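Local coordinates for Box C/D snoRNA protein 1 (Saccharomyces cerevisiae, PDB 6THL), which is required for the accumulation of box C/D snoRNAs, which serve ribosome biogenesis, and for their transport to the nucleolus, at residues K33-M38 and S66-E71; V45-C50 and D73-G78; N82-C87 and E110-I115. All blocks are in the same frame, centred on the assembly; numbering follows the deposited sequence.

Contact 1 (K33-M38 and S66-E71)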
loop_
_atom_site.group_PDB
_atom_site.type_symbol
_atom_site.label_atom_id
_atom_site.label_comp_id
_atom_site.label_asym_id
_atom_site.label_seq_id
_atom_site.Cartn_x
_atom_site.Cartn_y
_atom_site.Cartn_z
ATOM N N LYS B 33 -23.865 2.336 3.491
ATOM C CA LYS B 33 -24.803 3.294 2.949
ATOM C C LYS B 33 -26.229 2.759 3.170
ATOM O O LYS B 33 -26.421 1.572 3.464
ATOM C CB LYS B 33 -24.523 3.430 1.445
ATOM C CG LYS B 33 -25.219 4.589 0.741
ATOM C CD LYS B 33 -25.509 4.262 -0.731
ATOM C CE LYS B 33 -26.501 5.253 -1.356
ATOM N NZ LYS B 33 -27.359 4.654 -2.423
ATOM N N TRP B 34 -27.216 3.646 3.050
ATOM C CA TRP B 34 -28.607 3.250 2.868
ATOM C C TRP B 34 -28.858 2.945 1.415
ATOM O O TRP B 34 -28.612 3.783 0.559
ATOM C CB TRP B 34 -29.542 4.393 3.236
ATOM C CG TRP B 34 -30.931 4.096 2.826
ATOM C CD1 TRP B 34 -31.502 4.355 1.616
ATOM C CD2 TRP B 34 -31.923 3.433 3.612
ATOM N NE1 TRP B 34 -32.790 3.894 1.600
ATOM C CE2 TRP B 34 -33.078 3.327 2.816
ATOM C CE3 TRP B 34 -31.944 2.917 4.909
ATOM C CZ2 TRP B 34 -34.251 2.724 3.280
ATOM C CZ3 TRP B 34 -33.101 2.326 5.369
ATOM C CH2 TRP B 34 -34.241 2.230 4.558
ATOM N N ASP B 35 -29.401 1.784 1.119
ATOM C CA ASP B 35 -29.500 1.370 -0.263
ATOM C C ASP B 35 -30.931 1.486 -0.752
ATOM O O ASP B 35 -31.821 0.777 -0.261
ATOM C CB ASP B 35 -29.004 -0.051 -0.399
ATOM C CG ASP B 35 -28.965 -0.495 -1.808
ATOM O OD1 ASP B 35 -30.063 -0.684 -2.371
ATOM O OD2 ASP B 35 -27.844 -0.649 -2.340
ATOM N N LYS B 36 -31.149 2.351 -1.743
ATOM C CA LYS B 36 -32.508 2.792 -2.062
ATOM C C LYS B 36 -33.384 1.587 -2.373
ATOM O O LYS B 36 -34.313 1.270 -1.622
ATOM C CB LYS B 36 -32.529 3.777 -3.232
ATOM C CG LYS B 36 -31.631 4.991 -3.051
ATOM C CD LYS B 36 -32.134 5.969 -1.986
ATOM C CE LYS B 36 -31.116 7.078 -1.733
ATOM N NZ LYS B 36 -31.748 8.317 -1.220
ATOM N N THR B 37 -33.043 0.888 -3.451
ATOM C CA THR B 37 -33.927 -0.125 -4.026
ATOM C C THR B 37 -34.237 -1.221 -3.009
ATOM O O THR B 37 -35.397 -1.596 -2.826
ATOM C CB THR B 37 -33.311 -0.779 -5.277
ATOM O OG1 THR B 37 -32.194 -1.579 -4.876
ATOM C CG2 THR B 37 -32.865 0.280 -6.322
ATOM N N MET B 38 -33.198 -1.719 -2.344
ATOM C CA MET B 38 -33.377 -2.758 -1.332
ATOM C C MET B 38 -34.161 -2.253 -0.136
ATOM O O MET B 38 -34.705 -3.058 0.609
ATOM C CB MET B 38 -32.034 -3.306 -0.849
ATOM C CG MET B 38 -31.518 -4.521 -1.612
ATOM S SD MET B 38 -29.922 -5.103 -0.981
ATOM C CE MET B 38 -28.870 -3.779 -1.576
ATOM N N SER B 66 -15.593 -6.586 2.983
ATOM C CA SER B 66 -16.757 -6.894 2.167
ATOM C C SER B 66 -17.624 -5.697 2.194
ATOM O O SER B 66 -17.562 -4.927 3.120
ATOM C CB SER B 66 -17.518 -8.079 2.711
ATOM O OG SER B 66 -16.774 -9.273 2.517
ATOM N N HIS B 67 -18.416 -5.524 1.155
ATOM C CA HIS B 67 -19.256 -4.359 1.032
ATOM C C HIS B 67 -20.709 -4.781 0.875
ATOM O O HIS B 67 -20.994 -5.919 0.546
ATOM C CB HIS B 67 -18.855 -3.585 -0.219
ATOM C CG HIS B 67 -17.527 -2.904 -0.136
ATOM N ND1 HIS B 67 -17.280 -1.854 0.718
ATOM C CD2 HIS B 67 -16.406 -3.062 -0.871
ATOM C CE1 HIS B 67 -16.049 -1.419 0.539
ATOM N NE2 HIS B 67 -15.496 -2.140 -0.419
ATOM N N ARG B 68 -21.632 -3.846 1.065
ATOM C CA ARG B 68 -23.056 -4.086 0.776
ATOM C C ARG B 68 -23.570 -5.362 1.430
ATOM O O ARG B 68 -24.219 -6.178 0.803
ATOM C CB ARG B 68 -23.318 -4.088 -0.738
ATOM C CG ARG B 68 -23.860 -2.759 -1.246
ATOM C CD ARG B 68 -23.878 -2.688 -2.765
ATOM N NE ARG B 68 -24.236 -1.345 -3.270
ATOM C CZ ARG B 68 -23.793 -0.803 -4.419
ATOM N NH1 ARG B 68 -22.953 -1.469 -5.219
ATOM N NH2 ARG B 68 -24.182 0.426 -4.777
ATOM N N ILE B 69 -23.245 -5.535 2.703
ATOM C CA ILE B 69 -23.822 -6.599 3.482
ATOM C C ILE B 69 -25.105 -6.076 4.053
ATOM O O ILE B 69 -25.125 -4.980 4.605
ATOM C CB ILE B 69 -22.922 -6.975 4.638
ATOM C CG1 ILE B 69 -21.653 -7.622 4.104
ATOM C CG2 ILE B 69 -23.654 -7.911 5.579
ATOM C CD1 ILE B 69 -20.495 -7.562 5.090
ATOM N N LYS B 70 -26.169 -6.865 3.964
ATOM C CA LYS B 70 -27.509 -6.374 4.328
ATOM C C LYS B 70 -27.682 -6.330 5.841
ATOM O O LYS B 70 -27.385 -7.310 6.518
ATOM C CB LYS B 70 -28.584 -7.238 3.663
ATOM C CG LYS B 70 -28.305 -7.502 2.181
ATOM C CD LYS B 70 -29.569 -7.634 1.336
ATOM C CE LYS B 70 -30.447 -8.818 1.729
ATOM N NZ LYS B 70 -29.822 -10.150 1.489
ATOM N N GLU B 71 -28.120 -5.190 6.370
ATOM C CA GLU B 71 -28.231 -5.033 7.819
ATOM C C GLU B 71 -29.048 -6.146 8.423
ATOM O O GLU B 71 -28.775 -6.604 9.537
ATOM C CB GLU B 71 -28.842 -3.696 8.221
ATOM C CG GLU B 71 -30.285 -3.443 7.806
ATOM C CD GLU B 71 -30.731 -2.036 8.198
ATOM O OE1 GLU B 71 -30.278 -1.523 9.251
ATOM O OE2 GLU B 71 -31.524 -1.414 7.462
#
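Asp-35 and Arg-68 face each other across the surface of the sheet, and Met-38 meets Lys-70 a little further along. The first pair is ionic but long. OD2 of Asp-35 lies 3.8 Å from NE of Arg-68, and the bridge is better read as a loose charge pairing than as a tight one. The two side chains cross at about a right angle. The carboxylate and guanidinium planes stand 77° apart, which rules out the flat, two-pronged pairing.

Arg-68 gets there by an extended chain from CG to NE. The Asp-35 carboxylate swings to the side of its own carbonyl carbon (chi1 -175°). Its other oxygen, OD1, is turned to the following loop. OD1 of Asp-35 takes weak hydrogen bonds from Met-38 N, at 3.3 Å, and from Thr-37 OG1, at 3.4 Å. One carboxylate thus faces both its own turn, through weak bonds, and the other strand.

Both segments belong to the BCD1 domain, the part of the longer protein held in this chain. In the fold, strand 33-35 and strand 62-70 both pair antiparallel with strand 40-49. The contact therefore passes over that strand, and Arg-68 lies on Val-42 on the way. Residues 36-38 belong to the turn of the hairpin that joins strands 33-35 and 40-49.

Met-38 comes from this turn. SD of Met-38 lies 3.4 Å from CD of Lys-70, and these two chains also cross at about a right angle. A bend at chi3 (-72°) turns CE of Met-38 back toward the Asp-35 carboxylate. Lys-70 is kinked along its length, and its aliphatic part does the touching. Its NZ has a long, weak ion pair with Asp-73. His-67 NE2, on the same strand, hydrogen-bonds the backbone of the other protein chain in the assembly.

Contact 2 (V45-C50 and D73-G78)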
loop_
_atom_site.group_PDB
_atom_site.type_symbol
_atom_site.label_atom_id
_atom_site.label_comp_id
_atom_site.label_asym_id
_atom_site.label_seq_id
_atom_site.Cartn_x
_atom_site.Cartn_y
_atom_site.Cartn_z
ATOM N N VAL B 45 -18.072 -4.534 6.162
ATOM C CA VAL B 45 -17.372 -4.955 7.354
ATOM C C VAL B 45 -15.916 -5.293 6.989
ATOM O O VAL B 45 -15.622 -5.708 5.866
ATOM C CB VAL B 45 -18.085 -6.121 8.118
ATOM C CG1 VAL B 45 -19.582 -5.885 8.245
ATOM C CG2 VAL B 45 -17.827 -7.463 7.476
ATOM N N GLU B 46 -15.010 -5.104 7.950
ATOM C CA GLU B 46 -13.623 -5.555 7.803
ATOM C C GLU B 46 -13.385 -6.933 8.476
ATOM O O GLU B 46 -13.332 -7.068 9.702
ATOM C CB GLU B 46 -12.653 -4.499 8.355
ATOM C CG GLU B 46 -11.213 -4.965 8.283
ATOM C CD GLU B 46 -10.265 -4.012 8.930
ATOM O OE1 GLU B 46 -9.067 -4.155 8.630
ATOM O OE2 GLU B 46 -10.704 -3.134 9.714
ATOM N N TRP B 47 -13.249 -7.959 7.660
ATOM C CA TRP B 47 -12.996 -9.284 8.175
ATOM C C TRP B 47 -11.519 -9.388 8.468
ATOM O O TRP B 47 -10.705 -9.029 7.643
ATOM C CB TRP B 47 -13.412 -10.355 7.161
ATOM C CG TRP B 47 -14.861 -10.392 6.942
ATOM C CD1 TRP B 47 -15.544 -9.838 5.920
ATOM C CD2 TRP B 47 -15.827 -11.001 7.795
ATOM N NE1 TRP B 47 -16.893 -10.069 6.075
ATOM C CE2 TRP B 47 -17.084 -10.781 7.223
ATOM C CE3 TRP B 47 -15.745 -11.718 8.995
ATOM C CZ2 TRP B 47 -18.250 -11.257 7.794
ATOM C CZ3 TRP B 47 -16.919 -12.184 9.577
ATOM C CH2 TRP B 47 -18.149 -11.955 8.974
ATOM N N ILE B 48 -11.177 -9.848 9.660
ATOM C CA ILE B 48 -9.802 -10.191 9.986
ATOM C C ILE B 48 -9.791 -11.618 10.514
ATOM O O ILE B 48 -10.307 -11.891 11.598
ATOM C CB ILE B 48 -9.222 -9.251 11.050
ATOM C CG1 ILE B 48 -9.053 -7.837 10.481
ATOM C CG2 ILE B 48 -7.886 -9.775 11.526
ATOM C CD1 ILE B 48 -8.926 -6.766 11.527
ATOM N N LEU B 49 -9.209 -12.519 9.725
ATOM C CA LEU B 49 -9.115 -13.937 10.050
ATOM C C LEU B 49 -7.805 -14.203 10.745
ATOM O O LEU B 49 -6.740 -13.903 10.188
ATOM C CB LEU B 49 -9.174 -14.767 8.762
ATOM C CG LEU B 49 -10.408 -14.496 7.895
ATOM C CD1 LEU B 49 -10.546 -15.592 6.859
ATOM C CD2 LEU B 49 -11.699 -14.396 8.681
ATOM N N CYS B 50 -7.889 -14.746 11.961
ATOM C CA CYS B 50 -6.704 -15.149 12.721
ATOM C C CYS B 50 -6.547 -16.664 12.654
ATOM O O CYS B 50 -7.375 -17.430 13.189
ATOM C CB CYS B 50 -6.778 -14.685 14.165
ATOM S SG CYS B 50 -7.525 -13.058 14.407
ATOM N N ASP B 73 -29.258 -9.482 8.052
ATOM C CA ASP B 73 -28.621 -10.734 7.656
ATOM C C ASP B 73 -27.905 -11.250 8.866
ATOM O O ASP B 73 -27.257 -10.470 9.574
ATOM C CB ASP B 73 -27.517 -10.520 6.616
ATOM C CG ASP B 73 -27.978 -10.669 5.188
ATOM O OD1 ASP B 73 -29.151 -10.959 4.914
ATOM O OD2 ASP B 73 -27.116 -10.475 4.307
ATOM N N PHE B 74 -27.950 -12.554 9.097
ATOM C CA PHE B 74 -27.071 -13.112 10.115
ATOM C C PHE B 74 -25.636 -12.800 9.650
ATOM O O PHE B 74 -25.427 -12.564 8.455
ATOM C CB PHE B 74 -27.286 -14.620 10.274
ATOM C CG PHE B 74 -28.671 -15.007 10.723
ATOM C CD1 PHE B 74 -29.266 -14.381 11.830
ATOM C CD2 PHE B 74 -29.365 -16.043 10.066
ATOM C CE1 PHE B 74 -30.528 -14.760 12.246
ATOM C CE2 PHE B 74 -30.628 -16.429 10.479
ATOM C CZ PHE B 74 -31.210 -15.786 11.571
ATOM N N LEU B 75 -24.660 -12.793 10.565
ATOM C CA LEU B 75 -23.265 -12.455 10.214
ATOM C C LEU B 75 -22.576 -13.405 9.205
ATOM O O LEU B 75 -21.900 -12.959 8.278
ATOM C CB LEU B 75 -22.412 -12.368 11.470
ATOM C CG LEU B 75 -20.976 -11.889 11.233
ATOM C CD1 LEU B 75 -20.947 -10.428 10.774
ATOM C CD2 LEU B 75 -20.116 -12.097 12.475
ATOM N N VAL B 76 -22.714 -14.708 9.393
ATOM C CA VAL B 76 -22.191 -15.651 8.410
ATOM C C VAL B 76 -22.801 -15.438 7.014
ATOM O O VAL B 76 -22.128 -15.676 6.016
ATOM C CB VAL B 76 -22.396 -17.127 8.838
ATOM C CG1 VAL B 76 -21.492 -17.464 10.015
ATOM C CG2 VAL B 76 -23.864 -17.434 9.163
ATOM N N GLN B 77 -24.070 -15.015 6.946
ATOM C CA GLN B 77 -24.776 -14.841 5.661
ATOM C C GLN B 77 -24.098 -13.816 4.741
ATOM O O GLN B 77 -24.197 -13.918 3.520
ATOM C CB GLN B 77 -26.241 -14.404 5.867
ATOM C CG GLN B 77 -27.207 -15.479 6.350
ATOM C CD GLN B 77 -28.652 -14.976 6.443
ATOM O OE1 GLN B 77 -28.967 -13.849 6.050
ATOM N NE2 GLN B 77 -29.536 -15.818 6.968
ATOM N N GLY B 78 -23.439 -12.827 5.344
ATOM C CA GLY B 78 -22.798 -11.734 4.608
ATOM C C GLY B 78 -21.287 -11.782 4.680
ATOM O O GLY B 78 -20.637 -10.750 4.795
#
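This is a buried apolar contact near the centre of the chain, in which Trp-47 of strand 40-49 reaches the loop at Leu-75 and Gly-78. The loop connects strand 62-70 to helix 81-90.

The far end of the indole does the touching. CH2 of Trp-47 lies 3.6 Å from CG of Leu-75. Both methyls of Leu-75 are also near, CD1 at 3.7 Å and CD2 at 4.0 Å from CH2 of Trp-47. The two side chains come from opposite directions. Leucine CG sits oblique to the ring, neither squarely over it nor in its plane. With CG of Leu-75 anti to the backbone N (chi1 -174°), its branch point is directed at the indole.

The carbonyl of Gly-78 meets the ring differently. Its O lies at the edge, near the ring plane, 3.9 Å from CZ2 of Trp-47. One face of the indole carries CG2 of Val-45, offset toward the rim. Replacing Trp-47 with an alanine would probably open a gap beside Gly-78 and leave the Leu-75 side chain without the indole it packs on.

Around the contact, Trp-47 also touches Ser-66 of strand 62-70 and Met-79. Leu-49 and Ile-48 pack on strand 165-169. On the far side of the loop, Val-76 leans on Thr-113 and Leu-116 of helix 109-117.

Contact 3 (N82-C87 and E110-I115)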
loop_
_atom_site.group_PDB
_atom_site.type_symbol
_atom_site.label_atom_id
_atom_site.label_comp_id
_atom_site.label_asym_id
_atom_site.label_seq_id
_atom_site.Cartn_x
_atom_site.Cartn_y
_atom_site.Cartn_z
ATOM N N ASN B 82 -14.484 -15.794 -1.114
ATOM C CA ASN B 82 -13.032 -15.699 -0.807
ATOM C C ASN B 82 -12.660 -15.854 0.684
ATOM O O ASN B 82 -11.648 -16.517 1.046
ATOM C CB ASN B 82 -12.437 -14.379 -1.367
ATOM C CG ASN B 82 -13.367 -13.176 -1.213
ATOM O OD1 ASN B 82 -14.497 -13.264 -0.698
ATOM N ND2 ASN B 82 -12.894 -12.038 -1.684
ATOM N N VAL B 83 -13.496 -15.217 1.511
ATOM C CA VAL B 83 -13.322 -15.146 2.948
ATOM C C VAL B 83 -13.609 -16.509 3.560
ATOM O O VAL B 83 -12.882 -16.964 4.436
ATOM C CB VAL B 83 -14.270 -14.098 3.601
ATOM C CG1 VAL B 83 -14.049 -14.043 5.116
ATOM C CG2 VAL B 83 -14.096 -12.716 2.976
ATOM N N PHE B 84 -14.696 -17.135 3.120
ATOM C CA PHE B 84 -14.979 -18.499 3.501
ATOM C C PHE B 84 -13.806 -19.314 3.023
ATOM O O PHE B 84 -13.027 -19.815 3.812
ATOM C CB PHE B 84 -16.278 -18.996 2.867
ATOM C CG PHE B 84 -16.524 -20.453 3.077
ATOM C CD1 PHE B 84 -17.371 -20.886 4.082
ATOM C CD2 PHE B 84 -15.906 -21.399 2.272
ATOM C CE1 PHE B 84 -17.594 -22.243 4.288
ATOM C CE2 PHE B 84 -16.116 -22.755 2.473
ATOM C CZ PHE B 84 -16.962 -23.176 3.487
ATOM N N GLN B 85 -13.634 -19.417 1.717
ATOM C CA GLN B 85 -12.562 -20.252 1.224
ATOM C C GLN B 85 -11.436 -20.181 2.239
ATOM O O GLN B 85 -10.961 -21.208 2.740
ATOM C CB GLN B 85 -12.082 -19.788 -0.158
ATOM C CG GLN B 85 -13.012 -20.201 -1.294
ATOM C CD GLN B 85 -12.647 -19.562 -2.630
ATOM O OE1 GLN B 85 -12.314 -18.372 -2.703
ATOM N NE2 GLN B 85 -12.717 -20.352 -3.700
ATOM N N LYS B 86 -11.047 -18.949 2.551
ATOM C CA LYS B 86 -9.873 -18.690 3.363
ATOM C C LYS B 86 -10.023 -19.270 4.801
ATOM O O LYS B 86 -9.074 -19.860 5.337
ATOM C CB LYS B 86 -9.539 -17.185 3.331
ATOM C CG LYS B 86 -8.105 -16.869 3.693
ATOM C CD LYS B 86 -7.159 -17.152 2.539
ATOM C CE LYS B 86 -5.783 -17.470 3.078
ATOM N NZ LYS B 86 -4.730 -16.914 2.205
ATOM N N CYS B 87 -11.208 -19.141 5.405
ATOM C CA CYS B 87 -11.523 -19.858 6.654
ATOM C C CYS B 87 -11.371 -21.378 6.401
ATOM O O CYS B 87 -10.673 -22.080 7.137
ATOM C CB CYS B 87 -12.952 -19.533 7.166
ATOM S SG CYS B 87 -13.380 -17.828 7.731
ATOM N N GLU B 110 -25.830 -21.133 0.752
ATOM C CA GLU B 110 -26.648 -22.126 1.496
ATOM C C GLU B 110 -25.866 -23.032 2.430
ATOM O O GLU B 110 -26.226 -23.213 3.592
ATOM C CB GLU B 110 -27.376 -23.062 0.512
ATOM C CG GLU B 110 -28.741 -22.581 0.055
ATOM C CD GLU B 110 -28.700 -21.282 -0.741
ATOM O OE1 GLU B 110 -27.765 -21.114 -1.542
ATOM O OE2 GLU B 110 -29.604 -20.427 -0.578
ATOM N N GLU B 111 -24.826 -23.638 1.870
ATOM C CA GLU B 111 -23.980 -24.582 2.574
ATOM C C GLU B 111 -22.932 -23.812 3.360
ATOM O O GLU B 111 -22.752 -24.068 4.547
ATOM C CB GLU B 111 -23.306 -25.550 1.575
ATOM C CG GLU B 111 -24.207 -26.684 1.065
ATOM C CD GLU B 111 -24.232 -26.841 -0.463
ATOM O OE1 GLU B 111 -23.237 -26.492 -1.149
ATOM O OE2 GLU B 111 -25.267 -27.327 -0.984
ATOM N N ARG B 112 -22.241 -22.877 2.694
ATOM C CA ARG B 112 -21.181 -22.063 3.323
ATOM C C ARG B 112 -21.671 -21.503 4.639
ATOM O O ARG B 112 -21.019 -21.652 5.680
ATOM C CB ARG B 112 -20.792 -20.871 2.443
ATOM C CG ARG B 112 -19.678 -21.115 1.438
ATOM C CD ARG B 112 -19.079 -19.790 0.998
ATOM N NE ARG B 112 -20.093 -18.739 0.895
ATOM C CZ ARG B 112 -20.758 -18.425 -0.212
ATOM N NH1 ARG B 112 -20.529 -19.071 -1.361
ATOM N NH2 ARG B 112 -21.665 -17.458 -0.162
ATOM N N THR B 113 -22.830 -20.849 4.559
ATOM C CA THR B 113 -23.532 -20.333 5.712
ATOM C C THR B 113 -23.695 -21.435 6.751
ATOM O O THR B 113 -23.443 -21.212 7.932
ATOM C CB THR B 113 -24.888 -19.745 5.276
ATOM O OG1 THR B 113 -24.647 -18.700 4.325
ATOM C CG2 THR B 113 -25.661 -19.157 6.444
ATOM N N GLN B 114 -24.050 -22.631 6.287
ATOM C CA GLN B 114 -24.360 -23.789 7.140
ATOM C C GLN B 114 -23.114 -24.430 7.780
ATOM O O GLN B 114 -23.181 -24.948 8.894
ATOM C CB GLN B 114 -25.111 -24.825 6.287
ATOM C CG GLN B 114 -26.149 -25.706 6.970
ATOM C CD GLN B 114 -26.662 -26.779 6.010
ATOM O OE1 GLN B 114 -27.791 -26.709 5.500
ATOM N NE2 GLN B 114 -25.803 -27.761 5.723
ATOM N N ILE B 115 -21.989 -24.399 7.077
ATOM C CA ILE B 115 -20.748 -25.012 7.582
ATOM C C ILE B 115 -20.030 -24.147 8.617
ATOM O O ILE B 115 -19.313 -24.681 9.461
ATOM C CB ILE B 115 -19.742 -25.351 6.449
ATOM C CG1 ILE B 115 -20.392 -26.289 5.413
ATOM C CG2 ILE B 115 -18.467 -25.982 7.029
ATOM C CD1 ILE B 115 -19.711 -26.295 4.062
#
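Arg-112 lies along one face of the Phe-84 ring with the aliphatic part of its chain. Its CB is at the rim, 3.8 Å from CD1 of Phe-84. The next atom, CG, stands over the middle of the ring. It is 3.5 Å from the ring centroid and only 12° off the ring normal, which makes a CH-pi contact. CD then moves toward the root of the phenylalanine. It lies 3.4 Å from CG of Phe-84 and 3.5 Å from its CB. The chain crosses the face from the CD1 rim, over the centre, to the CB end.

A bend about the CG-CD bond carries NE and the guanidinium off the ring. CB of Phe-84 lies oblique to the guanidinium, whose plane is turned 68° from the ring plane. The charged group is therefore not stacked on the phenyl. At the tip, NH1 gives a weak hydrogen bond to the backbone carbonyl of Glu-107, which precedes the arginine's own helix.

The contact joins helix 81-90 to helix 109-117, with Phe-84 and Arg-112 at their nearest backbone point, 7.2 Å between the two CA atoms. It lies at the surface. Elsewhere on helix 81-90, Val-83, Lys-86 and Cys-87 pack on strands 62-70 and 40-49.

The first torsion of Phe-84 (172°) sets the phenyl on the carbonyl-carbon side of the residue, and its CB points to the other helix. The far end of its ring finds a second partner one turn along. CZ of Phe-84 lies 4.2 Å from CD1 of Ile-115, which comes in obliquely. Thr-113 turns the other way and rests on Val-76 and Gln-77 of the loop between strand 62-70 and helix 81-90.

Overall arrangement
Contact 2 is the core contact. Contacts 1 and 3 lie at the surface, with their centres about 15 and 14 Å from the centre of the chain. Contacts 1 and 2 share one sheet: strand 40-49 runs between the two strands of contact 1 and supplies the tryptophan of contact 2. They touch where Ile-69 packs on Val-45 and Gly-78. Contact 3 joins two helices, with its centre about 10 Å from that of contact 2. The two touch through Leu-49 and the loop 73-78. The buried contact is apolar. Contact 1 pairs charged and thioether chains, with a loose ion pair, whereas contact 3 lays an arginine chain on a phenylalanine ring.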